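Local coordinates for protein superoxide dismutase [Fe] (Aquifex pyrophilus, PDB 1COJ) that destroys superoxide radicals, turning them into hydrogen peroxide and oxygen at an iron ion, one of which is bound by each subunit, at residues K4-D9 against K38-Q43; G34-Y39 against M76-H81; F85-P90 against D182-N187; G91-P96 against N187-V192. All blocks are in the same frame, centred on the assembly; numbering follows the deposited sequence.

Contact 1: residues K4-D9 against K38-Q43; sequences KLEPKD and KYNEIQ
The amide of Asn40 takes hold of the backbone of Leu5 with both its ends. Its OD1 accepts the N-H of Leu5, OD1 to N 2.8 Å, while its ND2 donates to the carbonyl oxygen of the same residue, ND2 to O again 2.8 Å. Both bonds are nearly straight, 170° and 174° at the hydrogen. Leu5 O lies in the plane of the Asn40 amide, whereas Leu5 N stands somewhat tilted from it. CG of Asn40 lies anti to its own carbonyl carbon (chi1 -74°), which carries the amide out from the helix toward the extended chain. Lys4 runs across the amide at about a right angle, its CB 3.6 Å from Asn40 OD1, and sends its NZ on to a salt bridge with Glu44. This is the N-terminal tail of the alpha-hairpin domain, laid in extended form against helix 21-47, the first helix of the hairpin. An alanine at Asn40 would remove both bonds and would probably set the tail around Leu5 free to shift, its N-H and carbonyl without their mates on the helix. One residue earlier, Tyr39 supplies the apolar half of the contact. Both methyls of Leu5 come to the CD2-CE2 side of its ring: CD1 is 3.6 Å from Tyr39 CE2, and CD2 makes an off-centre CH-pi contact, 4.2 Å from the ring centroid. Tyr75, from helix 63-86, meets both the Tyr39 ring and Leu5, so the tail also reaches the second helix of the hairpin.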
loop_
_atom_site.group_PDB
_atom_site.type_symbol
_atom_site.label_atom_id
_atom_site.label_comp_id
_atom_site.label_asym_id
_atom_site.label_seq_id
_atom_site.Cartn_x
_atom_site.Cartn_y
_atom_site.Cartn_z
ATOM N N LYS A 4 -8.071 12.341 -23.462
ATOM C CA LYS A 4 -8.773 12.927 -22.329
ATOM C C LYS A 4 -10.172 12.347 -22.152
ATOM O O LYS A 4 -10.734 11.741 -23.067
ATOM C CB LYS A 4 -8.843 14.447 -22.466
ATOM C CG LYS A 4 -7.507 15.136 -22.301
ATOM C CD LYS A 4 -7.664 16.633 -22.438
ATOM C CE LYS A 4 -6.327 17.334 -22.332
ATOM N NZ LYS A 4 -6.471 18.799 -22.575
ATOM N N LEU A 5 -10.707 12.510 -20.949
ATOM C CA LEU A 5 -12.030 12.025 -20.604
ATOM C C LEU A 5 -12.900 13.198 -20.169
ATOM O O LEU A 5 -12.400 14.281 -19.868
ATOM C CB LEU A 5 -11.937 11.021 -19.448
ATOM C CG LEU A 5 -11.752 9.518 -19.693
ATOM C CD1 LEU A 5 -10.702 9.243 -20.743
ATOM C CD2 LEU A 5 -11.383 8.838 -18.381
ATOM N N GLU A 6 -14.208 12.991 -20.191
ATOM C CA GLU A 6 -15.154 13.998 -19.743
ATOM C C GLU A 6 -16.185 13.249 -18.921
ATOM O O GLU A 6 -16.492 12.088 -19.211
ATOM C CB GLU A 6 -15.801 14.748 -20.913
ATOM C CG GLU A 6 -14.874 15.765 -21.600
ATOM C CD GLU A 6 -14.289 16.827 -20.655
ATOM O OE1 GLU A 6 -13.236 17.405 -21.005
ATOM O OE2 GLU A 6 -14.870 17.097 -19.578
ATOM N N PRO A 7 -16.692 13.878 -17.850
ATOM C CA PRO A 7 -17.687 13.222 -17.000
ATOM C C PRO A 7 -18.970 12.876 -17.750
ATOM O O PRO A 7 -19.309 13.513 -18.751
ATOM C CB PRO A 7 -17.921 14.253 -15.892
ATOM C CG PRO A 7 -17.660 15.553 -16.573
ATOM C CD PRO A 7 -16.430 15.253 -17.388
ATOM N N LYS A 8 -19.653 11.834 -17.292
ATOM C CA LYS A 8 -20.901 11.416 -17.904
ATOM C C LYS A 8 -22.038 11.856 -16.997
ATOM O O LYS A 8 -22.516 11.087 -16.162
ATOM C CB LYS A 8 -20.913 9.901 -18.099
ATOM C CG LYS A 8 -19.774 9.415 -18.972
ATOM C CD LYS A 8 -19.873 7.936 -19.248
ATOM C CE LYS A 8 -18.717 7.488 -20.114
ATOM N NZ LYS A 8 -18.875 6.070 -20.515
ATOM N N ASP A 9 -22.467 13.105 -17.170
ATOM C CA ASP A 9 -23.539 13.681 -16.364
ATOM C C ASP A 9 -24.833 12.891 -16.373
ATOM O O ASP A 9 -25.534 12.840 -15.370
ATOM C CB ASP A 9 -23.817 15.126 -16.780
ATOM C CG ASP A 9 -22.740 16.076 -16.316
ATOM O OD1 ASP A 9 -22.705 16.405 -15.112
ATOM O OD2 ASP A 9 -21.919 16.483 -17.154
ATOM N N LYS A 38 -8.172 15.167 -12.770
ATOM C CA LYS A 38 -6.802 14.764 -12.485
ATOM C C LYS A 38 -6.248 13.761 -13.489
ATOM O O LYS A 38 -5.064 13.818 -13.840
ATOM C CB LYS A 38 -6.680 14.249 -11.053
ATOM C CG LYS A 38 -6.553 15.367 -10.041
ATOM C CD LYS A 38 -5.302 16.184 -10.308
ATOM C CE LYS A 38 -5.194 17.344 -9.351
ATOM N NZ LYS A 38 -3.880 18.009 -9.504
ATOM N N TYR A 39 -7.102 12.862 -13.967
ATOM C CA TYR A 39 -6.681 11.882 -14.960
ATOM C C TYR A 39 -6.223 12.646 -16.201
ATOM O O TYR A 39 -5.182 12.341 -16.785
ATOM C CB TYR A 39 -7.833 10.938 -15.320
ATOM C CG TYR A 39 -7.535 10.018 -16.484
ATOM C CD1 TYR A 39 -6.869 8.807 -16.294
ATOM C CD2 TYR A 39 -7.906 10.367 -17.784
ATOM C CE1 TYR A 39 -6.579 7.972 -17.368
ATOM C CE2 TYR A 39 -7.621 9.543 -18.861
ATOM C CZ TYR A 39 -6.955 8.349 -18.650
ATOM O OH TYR A 39 -6.656 7.542 -19.727
ATOM N N ASN A 40 -6.985 13.674 -16.565
ATOM C CA ASN A 40 -6.668 14.492 -17.730
ATOM C C ASN A 40 -5.332 15.214 -17.589
ATOM O O ASN A 40 -4.555 15.278 -18.543
ATOM C CB ASN A 40 -7.801 15.479 -18.019
ATOM C CG ASN A 40 -9.023 14.802 -18.629
ATOM O OD1 ASN A 40 -8.983 13.632 -19.002
ATOM N ND2 ASN A 40 -10.118 15.534 -18.716
ATOM N N GLU A 41 -5.052 15.721 -16.391
ATOM C CA GLU A 41 -3.797 16.417 -16.119
ATOM C C GLU A 41 -2.635 15.445 -16.298
ATOM O O GLU A 41 -1.616 15.773 -16.912
ATOM C CB GLU A 41 -3.779 16.961 -14.689
ATOM C CG GLU A 41 -2.459 17.628 -14.312
ATOM C CD GLU A 41 -2.403 18.082 -12.859
ATOM O OE1 GLU A 41 -1.288 18.274 -12.334
ATOM O OE2 GLU A 41 -3.469 18.259 -12.239
ATOM N N ILE A 42 -2.799 14.249 -15.744
ATOM C CA ILE A 42 -1.784 13.208 -15.833
ATOM C C ILE A 42 -1.517 12.851 -17.298
ATOM O O ILE A 42 -0.360 12.720 -17.700
ATOM C CB ILE A 42 -2.212 11.969 -15.011
ATOM C CG1 ILE A 42 -2.146 12.305 -13.514
ATOM C CG2 ILE A 42 -1.346 10.759 -15.348
ATOM C CD1 ILE A 42 -2.757 11.256 -12.606
ATOM N N GLN A 43 -2.575 12.782 -18.106
ATOM C CA GLN A 43 -2.428 12.460 -19.528
ATOM C C GLN A 43 -1.598 13.512 -20.255
ATOM O O GLN A 43 -0.744 13.175 -21.078
ATOM C CB GLN A 43 -3.789 12.293 -20.219
ATOM C CG GLN A 43 -4.575 11.064 -19.771
ATOM C CD GLN A 43 -3.735 9.797 -19.728
ATOM O OE1 GLN A 43 -3.585 9.173 -18.681
ATOM N NE2 GLN A 43 -3.153 9.434 -20.853
#

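Contact 2: residues G34-Y39 against M76-H81; sequences GYVAKY and MGVVLH. With FE (Fe (III) ion), chain B.
Tyr35 begins the contact by laying its ring over the backbone of Gly77. The CA of Gly77 makes a CH-pi contact over one face, 4.3 Å from the ring centroid, and a CB on Gly77 would collide with Tyr35 CG, so the close approach depends on the glycine. Farther out, Tyr35 CE2 touches His81 CE1 at 3.4 Å; the two rings are near parallel, planes at 27°, but slid so far apart that they barely overlap. Tyr35 OH continues to a hydrogen bond with His148. At the root of the same side chain, CB meets Val78 CG2. Val36 follows with its CG2, 3.8 Å from Val78 CG2, the two valines crossing at about a right angle. His81 is fixed from within its own helix: ND1 donates to Gly77 O at 2.6 Å, and that oxygen lies in the imidazole plane. This bond sets the ring's rotation and leaves NE2 to bind the iron at 2.2 Å. A water, His27, Asp163 and His167 complete the metal's ligands. The axes of segments 34-39 and 76-81 approach to 8.5 Å at an angle of 144°; they belong to helices 21-47 and 63-86, the antiparallel alpha-hairpin of iron/manganese superoxide dismutases, which supplies His27 and His81 to the active site.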
loop_
_atom_site.group_PDB
_atom_site.type_symbol
_atom_site.label_atom_id
_atom_site.label_comp_id
_atom_site.label_asym_id
_atom_site.label_seq_id
_atom_site.Cartn_x
_atom_site.Cartn_y
_atom_site.Cartn_z
ATOM N N GLY A 34 -13.611 15.083 -9.934
ATOM C CA GLY A 34 -12.246 15.402 -9.553
ATOM C C GLY A 34 -11.273 14.387 -10.125
ATOM O O GLY A 34 -10.158 14.741 -10.524
ATOM N N TYR A 35 -11.697 13.125 -10.173
ATOM C CA TYR A 35 -10.869 12.053 -10.721
ATOM C C TYR A 35 -10.714 12.237 -12.224
ATOM O O TYR A 35 -9.654 11.956 -12.783
ATOM C CB TYR A 35 -11.478 10.679 -10.427
ATOM C CG TYR A 35 -11.574 10.364 -8.954
ATOM C CD1 TYR A 35 -10.460 10.486 -8.124
ATOM C CD2 TYR A 35 -12.781 9.968 -8.383
ATOM C CE1 TYR A 35 -10.547 10.228 -6.754
ATOM C CE2 TYR A 35 -12.878 9.707 -7.014
ATOM C CZ TYR A 35 -11.756 9.838 -6.209
ATOM O OH TYR A 35 -11.832 9.557 -4.860
ATOM N N VAL A 36 -11.776 12.702 -12.876
ATOM C CA VAL A 36 -11.745 12.938 -14.317
ATOM C C VAL A 36 -10.740 14.053 -14.626
ATOM O O VAL A 36 -9.878 13.907 -15.502
ATOM C CB VAL A 36 -13.156 13.315 -14.863
ATOM C CG1 VAL A 36 -13.073 13.718 -16.337
ATOM C CG2 VAL A 36 -14.117 12.137 -14.692
ATOM N N ALA A 37 -10.819 15.136 -13.858
ATOM C CA ALA A 37 -9.928 16.274 -14.042
ATOM C C ALA A 37 -8.461 15.898 -13.839
ATOM O O ALA A 37 -7.598 16.271 -14.639
ATOM C CB ALA A 37 -10.321 17.401 -13.100
ATOM N N LYS A 38 -8.172 15.167 -12.770
ATOM C CA LYS A 38 -6.802 14.764 -12.485
ATOM C C LYS A 38 -6.248 13.761 -13.489
ATOM O O LYS A 38 -5.064 13.818 -13.840
ATOM C CB LYS A 38 -6.680 14.249 -11.053
ATOM C CG LYS A 38 -6.553 15.367 -10.041
ATOM C CD LYS A 38 -5.302 16.184 -10.308
ATOM C CE LYS A 38 -5.194 17.344 -9.351
ATOM N NZ LYS A 38 -3.880 18.009 -9.504
ATOM N N TYR A 39 -7.102 12.862 -13.967
ATOM C CA TYR A 39 -6.681 11.882 -14.960
ATOM C C TYR A 39 -6.223 12.646 -16.201
ATOM O O TYR A 39 -5.182 12.341 -16.785
ATOM C CB TYR A 39 -7.833 10.938 -15.320
ATOM C CG TYR A 39 -7.535 10.018 -16.484
ATOM C CD1 TYR A 39 -6.869 8.807 -16.294
ATOM C CD2 TYR A 39 -7.906 10.367 -17.784
ATOM C CE1 TYR A 39 -6.579 7.972 -17.368
ATOM C CE2 TYR A 39 -7.621 9.543 -18.861
ATOM C CZ TYR A 39 -6.955 8.349 -18.650
ATOM O OH TYR A 39 -6.656 7.542 -19.727
ATOM N N MET A 76 -9.108 4.458 -12.263
ATOM C CA MET A 76 -9.996 3.526 -11.578
ATOM C C MET A 76 -11.069 4.314 -10.840
ATOM O O MET A 76 -12.216 3.879 -10.747
ATOM C CB MET A 76 -9.223 2.619 -10.620
ATOM C CG MET A 76 -8.478 1.488 -11.315
ATOM S SD MET A 76 -9.578 0.295 -12.106
ATOM C CE MET A 76 -9.678 0.924 -13.796
ATOM N N GLY A 77 -10.688 5.484 -10.334
ATOM C CA GLY A 77 -11.636 6.345 -9.650
ATOM C C GLY A 77 -12.757 6.699 -10.613
ATOM O O GLY A 77 -13.926 6.649 -10.247
ATOM N N VAL A 78 -12.405 7.019 -11.856
ATOM C CA VAL A 78 -13.405 7.346 -12.873
ATOM C C VAL A 78 -14.292 6.130 -13.199
ATOM O O VAL A 78 -15.512 6.160 -13.003
ATOM C CB VAL A 78 -12.733 7.843 -14.193
ATOM C CG1 VAL A 78 -13.771 8.035 -15.297
ATOM C CG2 VAL A 78 -11.975 9.142 -13.954
ATOM N N VAL A 79 -13.659 5.060 -13.672
ATOM C CA VAL A 79 -14.351 3.841 -14.073
ATOM C C VAL A 79 -15.265 3.245 -13.006
ATOM O O VAL A 79 -16.437 2.967 -13.275
ATOM C CB VAL A 79 -13.342 2.767 -14.554
ATOM C CG1 VAL A 79 -14.050 1.445 -14.799
ATOM C CG2 VAL A 79 -12.656 3.228 -15.838
ATOM N N LEU A 80 -14.734 3.052 -11.803
ATOM C CA LEU A 80 -15.508 2.475 -10.708
ATOM C C LEU A 80 -16.721 3.329 -10.356
ATOM O O LEU A 80 -17.800 2.796 -10.100
ATOM C CB LEU A 80 -14.611 2.240 -9.489
ATOM C CG LEU A 80 -13.928 0.867 -9.350
ATOM C CD1 LEU A 80 -13.724 0.169 -10.679
ATOM C CD2 LEU A 80 -12.613 1.027 -8.607
ATOM N N HIS A 81 -16.558 4.650 -10.371
ATOM C CA HIS A 81 -17.678 5.535 -10.071
ATOM C C HIS A 81 -18.747 5.474 -11.155
ATOM O O HIS A 81 -19.942 5.475 -10.851
ATOM C CB HIS A 81 -17.213 6.975 -9.842
ATOM C CG HIS A 81 -16.695 7.217 -8.457
ATOM N ND1 HIS A 81 -15.369 7.117 -8.103
ATOM C CD2 HIS A 81 -17.362 7.480 -7.306
ATOM C CE1 HIS A 81 -15.271 7.304 -6.787
ATOM N NE2 HIS A 81 -16.454 7.528 -6.258
HETATM FE FE FE B . -16.642 7.341 -4.107
HETATM O O HOH W 1 -14.956 6.289 -3.875
#

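Contact 3: residues F85-P90 against D182-N187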
loop_
_atom_site.group_PDB
_atom_site.type_symbol
_atom_site.label_atom_id
_atom_site.label_comp_id
_atom_site.label_asym_id
_atom_site.label_seq_id
_atom_site.Cartn_x
_atom_site.Cartn_y
_atom_site.Cartn_z
ATOM N N PHE A 85 -22.585 4.620 -10.105
ATOM C CA PHE A 85 -23.732 5.488 -10.361
ATOM C C PHE A 85 -24.644 4.920 -11.442
ATOM O O PHE A 85 -25.870 4.942 -11.311
ATOM C CB PHE A 85 -23.263 6.884 -10.774
ATOM C CG PHE A 85 -22.577 7.649 -9.678
ATOM C CD1 PHE A 85 -23.189 7.816 -8.440
ATOM C CD2 PHE A 85 -21.322 8.218 -9.888
ATOM C CE1 PHE A 85 -22.569 8.537 -7.429
ATOM C CE2 PHE A 85 -20.692 8.943 -8.881
ATOM C CZ PHE A 85 -21.316 9.103 -7.650
ATOM N N GLY A 86 -24.033 4.374 -12.490
ATOM C CA GLY A 86 -24.780 3.811 -13.600
ATOM C C GLY A 86 -25.713 2.659 -13.290
ATOM O O GLY A 86 -26.621 2.368 -14.070
ATOM N N MET A 87 -25.518 2.006 -12.153
ATOM C CA MET A 87 -26.374 0.886 -11.804
ATOM C C MET A 87 -27.377 1.199 -10.697
ATOM O O MET A 87 -27.962 0.283 -10.120
ATOM C CB MET A 87 -25.536 -0.340 -11.429
ATOM C CG MET A 87 -24.720 -0.192 -10.153
ATOM S SD MET A 87 -23.850 -1.703 -9.724
ATOM C CE MET A 87 -25.179 -2.669 -9.056
ATOM N N LEU A 88 -27.581 2.481 -10.406
ATOM C CA LEU A 88 -28.526 2.890 -9.368
ATOM C C LEU A 88 -29.745 3.612 -9.946
ATOM O O LEU A 88 -29.606 4.544 -10.743
ATOM C CB LEU A 88 -27.835 3.785 -8.332
ATOM C CG LEU A 88 -26.761 3.126 -7.460
ATOM C CD1 LEU A 88 -25.971 4.187 -6.720
ATOM C CD2 LEU A 88 -27.393 2.142 -6.485
ATOM N N THR A 89 -30.938 3.142 -9.579
ATOM C CA THR A 89 -32.203 3.744 -10.015
ATOM C C THR A 89 -33.100 3.790 -8.792
ATOM O O THR A 89 -33.090 2.855 -7.991
ATOM C CB THR A 89 -32.923 2.906 -11.115
ATOM O OG1 THR A 89 -31.951 2.324 -11.983
ATOM C CG2 THR A 89 -33.796 3.756 -11.952
ATOM N N PRO A 90 -33.889 4.870 -8.630
ATOM C CA PRO A 90 -34.783 4.993 -7.474
ATOM C C PRO A 90 -35.704 3.790 -7.272
ATOM O O PRO A 90 -36.510 3.457 -8.135
ATOM C CB PRO A 90 -35.560 6.285 -7.768
ATOM C CG PRO A 90 -35.416 6.469 -9.260
ATOM C CD PRO A 90 -33.991 6.064 -9.486
ATOM N N ASP A 182 -27.502 -1.756 2.785
ATOM C CA ASP A 182 -28.875 -2.201 2.559
ATOM C C ASP A 182 -29.556 -1.272 1.557
ATOM O O ASP A 182 -30.238 -1.732 0.640
ATOM C CB ASP A 182 -29.673 -2.218 3.869
ATOM C CG ASP A 182 -29.210 -3.302 4.827
ATOM O OD1 ASP A 182 -28.713 -4.346 4.359
ATOM O OD2 ASP A 182 -29.352 -3.112 6.055
ATOM N N ALA A 183 -29.353 0.032 1.724
ATOM C CA ALA A 183 -29.945 1.022 0.832
ATOM C C ALA A 183 -29.440 0.825 -0.597
ATOM O O ALA A 183 -30.212 0.921 -1.546
ATOM C CB ALA A 183 -29.642 2.433 1.322
ATOM N N PHE A 184 -28.155 0.506 -0.741
ATOM C CA PHE A 184 -27.571 0.274 -2.062
ATOM C C PHE A 184 -28.320 -0.859 -2.771
ATOM O O PHE A 184 -28.695 -0.738 -3.942
ATOM C CB PHE A 184 -26.076 -0.068 -1.953
ATOM C CG PHE A 184 -25.447 -0.434 -3.269
ATOM C CD1 PHE A 184 -24.897 0.546 -4.088
ATOM C CD2 PHE A 184 -25.426 -1.758 -3.703
ATOM C CE1 PHE A 184 -24.342 0.212 -5.324
ATOM C CE2 PHE A 184 -24.876 -2.100 -4.934
ATOM C CZ PHE A 184 -24.331 -1.112 -5.744
ATOM N N PHE A 185 -28.537 -1.960 -2.059
ATOM C CA PHE A 185 -29.249 -3.097 -2.627
ATOM C C PHE A 185 -30.690 -2.783 -3.037
ATOM O O PHE A 185 -31.217 -3.399 -3.963
ATOM C CB PHE A 185 -29.204 -4.287 -1.671
ATOM C CG PHE A 185 -27.926 -5.075 -1.754
ATOM C CD1 PHE A 185 -27.774 -6.068 -2.718
ATOM C CD2 PHE A 185 -26.867 -4.809 -0.894
ATOM C CE1 PHE A 185 -26.584 -6.786 -2.825
ATOM C CE2 PHE A 185 -25.670 -5.520 -0.993
ATOM C CZ PHE A 185 -25.529 -6.508 -1.960
ATOM N N LYS A 186 -31.313 -1.815 -2.367
ATOM C CA LYS A 186 -32.690 -1.427 -2.679
ATOM C C LYS A 186 -32.796 -0.642 -3.981
ATOM O O LYS A 186 -33.878 -0.547 -4.563
ATOM C CB LYS A 186 -33.292 -0.561 -1.567
ATOM C CG LYS A 186 -33.570 -1.259 -0.261
ATOM C CD LYS A 186 -34.485 -0.390 0.591
ATOM C CE LYS A 186 -34.631 -0.922 2.009
ATOM N NZ LYS A 186 -33.396 -0.718 2.819
ATOM N N ASN A 187 -31.688 -0.075 -4.444
ATOM C CA ASN A 187 -31.718 0.724 -5.659
ATOM C C ASN A 187 -30.975 0.144 -6.853
ATOM O O ASN A 187 -30.686 0.866 -7.810
ATOM C CB ASN A 187 -31.196 2.131 -5.364
ATOM C CG ASN A 187 -32.062 2.871 -4.377
ATOM O OD1 ASN A 187 -31.792 2.898 -3.184
ATOM N ND2 ASN A 187 -33.104 3.492 -4.878
#
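A methionine sulfur beside an aromatic edge is the striking feature here: Met87 SD sits 5.4 Å from the centroid of the Phe184 ring, at the ring edge, a Met-aromatic contact. Met87 CG stands between the backbone N and the carbonyl carbon (chi1 67°), and a bend at chi3 of -77° brings CE to 3.8 Å from Phe184 CZ. Leu88 comes to another part of the ring, its CD2 3.8 Å from Phe184 CE1, and also packs on CB of Asn187. Met87 CE and Leu88 CD2 both lean on this ring, and a serine in place of Phe184 would probably leave a gap beside them. The one assigned hydrogen bond between the segments is between backbones: Thr89 N donates to Asn187 O at 2.9 Å, nearly straight at 169° and in the carbonyl plane. Leu88 CA adds a CA-H...O contact to the same oxygen at 3.3 Å. The chain leaving helix 63-86 is thereby tied to the end of helix 177-186, linking the alpha-hairpin domain to the C-terminal domain. Ile160 of strand 157-163 touches both Met87 and Phe184, Ile162 adds to the cover of the phenylalanine, and Val193 and Arg196 of helix 190-207 also touch Met87.

Contact 4: residues G91-P96 against N187-V192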
loop_
_atom_site.group_PDB
_atom_site.type_symbol
_atom_site.label_atom_id
_atom_site.label_comp_id
_atom_site.label_asym_id
_atom_site.label_seq_id
_atom_site.Cartn_x
_atom_site.Cartn_y
_atom_site.Cartn_z
ATOM N N GLY A 91 -35.524 3.105 -6.148
ATOM C CA GLY A 91 -36.330 1.943 -5.829
ATOM C C GLY A 91 -35.907 0.666 -6.525
ATOM O O GLY A 91 -36.479 -0.389 -6.268
ATOM N N GLY A 92 -34.908 0.749 -7.396
ATOM C CA GLY A 92 -34.442 -0.431 -8.100
ATOM C C GLY A 92 -35.231 -0.681 -9.368
ATOM O O GLY A 92 -36.235 -0.006 -9.628
ATOM N N LYS A 93 -34.786 -1.652 -10.161
ATOM C CA LYS A 93 -35.460 -1.978 -11.414
ATOM C C LYS A 93 -35.100 -3.380 -11.890
ATOM O O LYS A 93 -33.949 -3.803 -11.787
ATOM C CB LYS A 93 -35.074 -0.960 -12.489
ATOM C CG LYS A 93 -35.923 -1.004 -13.744
ATOM C CD LYS A 93 -35.516 0.114 -14.693
ATOM C CE LYS A 93 -36.508 0.286 -15.835
ATOM N NZ LYS A 93 -36.622 -0.909 -16.713
ATOM N N GLY A 94 -36.090 -4.089 -12.421
ATOM C CA GLY A 94 -35.871 -5.431 -12.928
ATOM C C GLY A 94 -35.529 -6.437 -11.853
ATOM O O GLY A 94 -35.791 -6.212 -10.667
ATOM N N GLU A 95 -34.935 -7.547 -12.279
ATOM C CA GLU A 95 -34.529 -8.636 -11.396
ATOM C C GLU A 95 -33.348 -9.352 -12.031
ATOM O O GLU A 95 -33.131 -9.252 -13.242
ATOM C CB GLU A 95 -35.656 -9.662 -11.247
ATOM C CG GLU A 95 -36.728 -9.326 -10.235
ATOM C CD GLU A 95 -37.733 -10.454 -10.102
ATOM O OE1 GLU A 95 -37.294 -11.592 -9.820
ATOM O OE2 GLU A 95 -38.946 -10.213 -10.296
ATOM N N PRO A 96 -32.545 -10.057 -11.224
ATOM C CA PRO A 96 -31.410 -10.761 -11.828
ATOM C C PRO A 96 -31.928 -11.840 -12.786
ATOM O O PRO A 96 -32.902 -12.534 -12.486
ATOM C CB PRO A 96 -30.687 -11.357 -10.616
ATOM C CG PRO A 96 -31.747 -11.419 -9.549
ATOM C CD PRO A 96 -32.511 -10.154 -9.755
ATOM N N ASN A 187 -31.688 -0.075 -4.444
ATOM C CA ASN A 187 -31.718 0.724 -5.659
ATOM C C ASN A 187 -30.975 0.144 -6.853
ATOM O O ASN A 187 -30.686 0.866 -7.810
ATOM C CB ASN A 187 -31.196 2.131 -5.364
ATOM C CG ASN A 187 -32.062 2.871 -4.377
ATOM O OD1 ASN A 187 -31.792 2.898 -3.184
ATOM N ND2 ASN A 187 -33.104 3.492 -4.878
ATOM N N ILE A 188 -30.714 -1.158 -6.840
ATOM C CA ILE A 188 -29.991 -1.780 -7.941
ATOM C C ILE A 188 -30.822 -1.907 -9.212
ATOM O O ILE A 188 -31.951 -2.404 -9.190
ATOM C CB ILE A 188 -29.439 -3.173 -7.556
ATOM C CG1 ILE A 188 -28.356 -3.026 -6.484
ATOM C CG2 ILE A 188 -28.866 -3.873 -8.785
ATOM C CD1 ILE A 188 -27.747 -4.342 -6.022
ATOM N N ASN A 189 -30.268 -1.406 -10.313
ATOM C CA ASN A 189 -30.916 -1.487 -11.609
ATOM C C ASN A 189 -30.436 -2.797 -12.233
ATOM O O ASN A 189 -29.362 -2.854 -12.837
ATOM C CB ASN A 189 -30.514 -0.303 -12.487
ATOM C CG ASN A 189 -31.240 -0.287 -13.815
ATOM O OD1 ASN A 189 -31.697 -1.320 -14.315
ATOM N ND2 ASN A 189 -31.358 0.888 -14.399
ATOM N N TRP A 190 -31.229 -3.850 -12.073
ATOM C CA TRP A 190 -30.882 -5.161 -12.604
ATOM C C TRP A 190 -30.818 -5.262 -14.119
ATOM O O TRP A 190 -30.198 -6.186 -14.645
ATOM C CB TRP A 190 -31.803 -6.228 -12.025
ATOM C CG TRP A 190 -31.533 -6.458 -10.581
ATOM C CD1 TRP A 190 -32.267 -6.001 -9.521
ATOM C CD2 TRP A 190 -30.418 -7.163 -10.027
ATOM N NE1 TRP A 190 -31.672 -6.375 -8.339
ATOM C CE2 TRP A 190 -30.538 -7.091 -8.621
ATOM C CE3 TRP A 190 -29.330 -7.847 -10.584
ATOM C CZ2 TRP A 190 -29.604 -7.680 -7.759
ATOM C CZ3 TRP A 190 -28.401 -8.434 -9.727
ATOM C CH2 TRP A 190 -28.546 -8.345 -8.329
ATOM N N ASP A 191 -31.440 -4.321 -14.821
ATOM C CA ASP A 191 -31.390 -4.326 -16.280
ATOM C C ASP A 191 -29.934 -4.085 -16.676
ATOM O O ASP A 191 -29.401 -4.748 -17.567
ATOM C CB ASP A 191 -32.273 -3.218 -16.862
ATOM C CG ASP A 191 -33.761 -3.524 -16.754
ATOM O OD1 ASP A 191 -34.139 -4.565 -16.179
ATOM O OD2 ASP A 191 -34.561 -2.714 -17.261
ATOM N N VAL A 192 -29.294 -3.155 -15.969
ATOM C CA VAL A 192 -27.894 -2.804 -16.202
ATOM C C VAL A 192 -26.972 -3.979 -15.862
ATOM O O VAL A 192 -26.145 -4.386 -16.681
ATOM C CB VAL A 192 -27.490 -1.550 -15.370
ATOM C CG1 VAL A 192 -25.989 -1.305 -15.445
ATOM C CG2 VAL A 192 -28.232 -0.324 -15.886
#
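Lys93 is gripped through its N-H, its carbonyl and its ammonium group. Its backbone N donates to Ile188 O at 3.1 Å, and its O accepts from Trp190 N at 2.7 Å, the latter bond bent to 142°. The two bonds bracket Asn189 and form a single beta bridge. The side chain leaves with CG anti to the backbone N (chi1 -167°) and stays extended as far as CE. A turn at chi4 then brings NZ to Asp191 OD2, a salt bridge of 2.8 Å that meets the carboxylate on its syn side, though well out of its plane. On the way Lys93 runs alongside Asn189, CB to OD1 3.9 Å. That OD1 accepts weak bonds from the N-H groups of Asp191 and Val192, in the first turn of helix 190-207, while Asn189 ND2 makes a weak hydrogen bond to Thr89 OG1. Trp190 carries the apolar part. Pro96 CD lies over one face of the indole, 3.8 Å from the centroid of the five-membered ring, and Ile188 CG2 covers the opposite face; Pro96 CB continues along the six-membered ring to CZ3. The close approach depends on Gly94, where a CB would strike Asp191 OD1. Gly92 has backbone angles that would push a CB into the carbonyl oxygen of the residue before, and its CA lies 3.4 Å from Ile188 O. The arrangement joins the linker between helices 63-86 and 98-107 to the start of helix 190-207, where Asn189 is the N-cap.

Contacts 2 and 3 are buried, contacts 1 and 4 lie at the surface. Contacts 1 and 2 share helix 21-47 and touch, Leu5 and Pro7 packing on Val36; both also reach the second subunit. Contacts 3 and 4 share Asn187 and meet again where Met87 O probably accepts a hydrogen bond from Asn189 N, with no other chain touching either. Helix 63-86 serves contact 2 and then contact 3. No hydrogen bond crosses between the two segments of contact 2, which meet through rings and valines beside the iron site; contact 3 combines an aromatic and methionine cluster with a backbone hydrogen bond. Contact 1 grips backbone with a side-chain amide; contact 4 pairs backbone with backbone and adds a salt bridge.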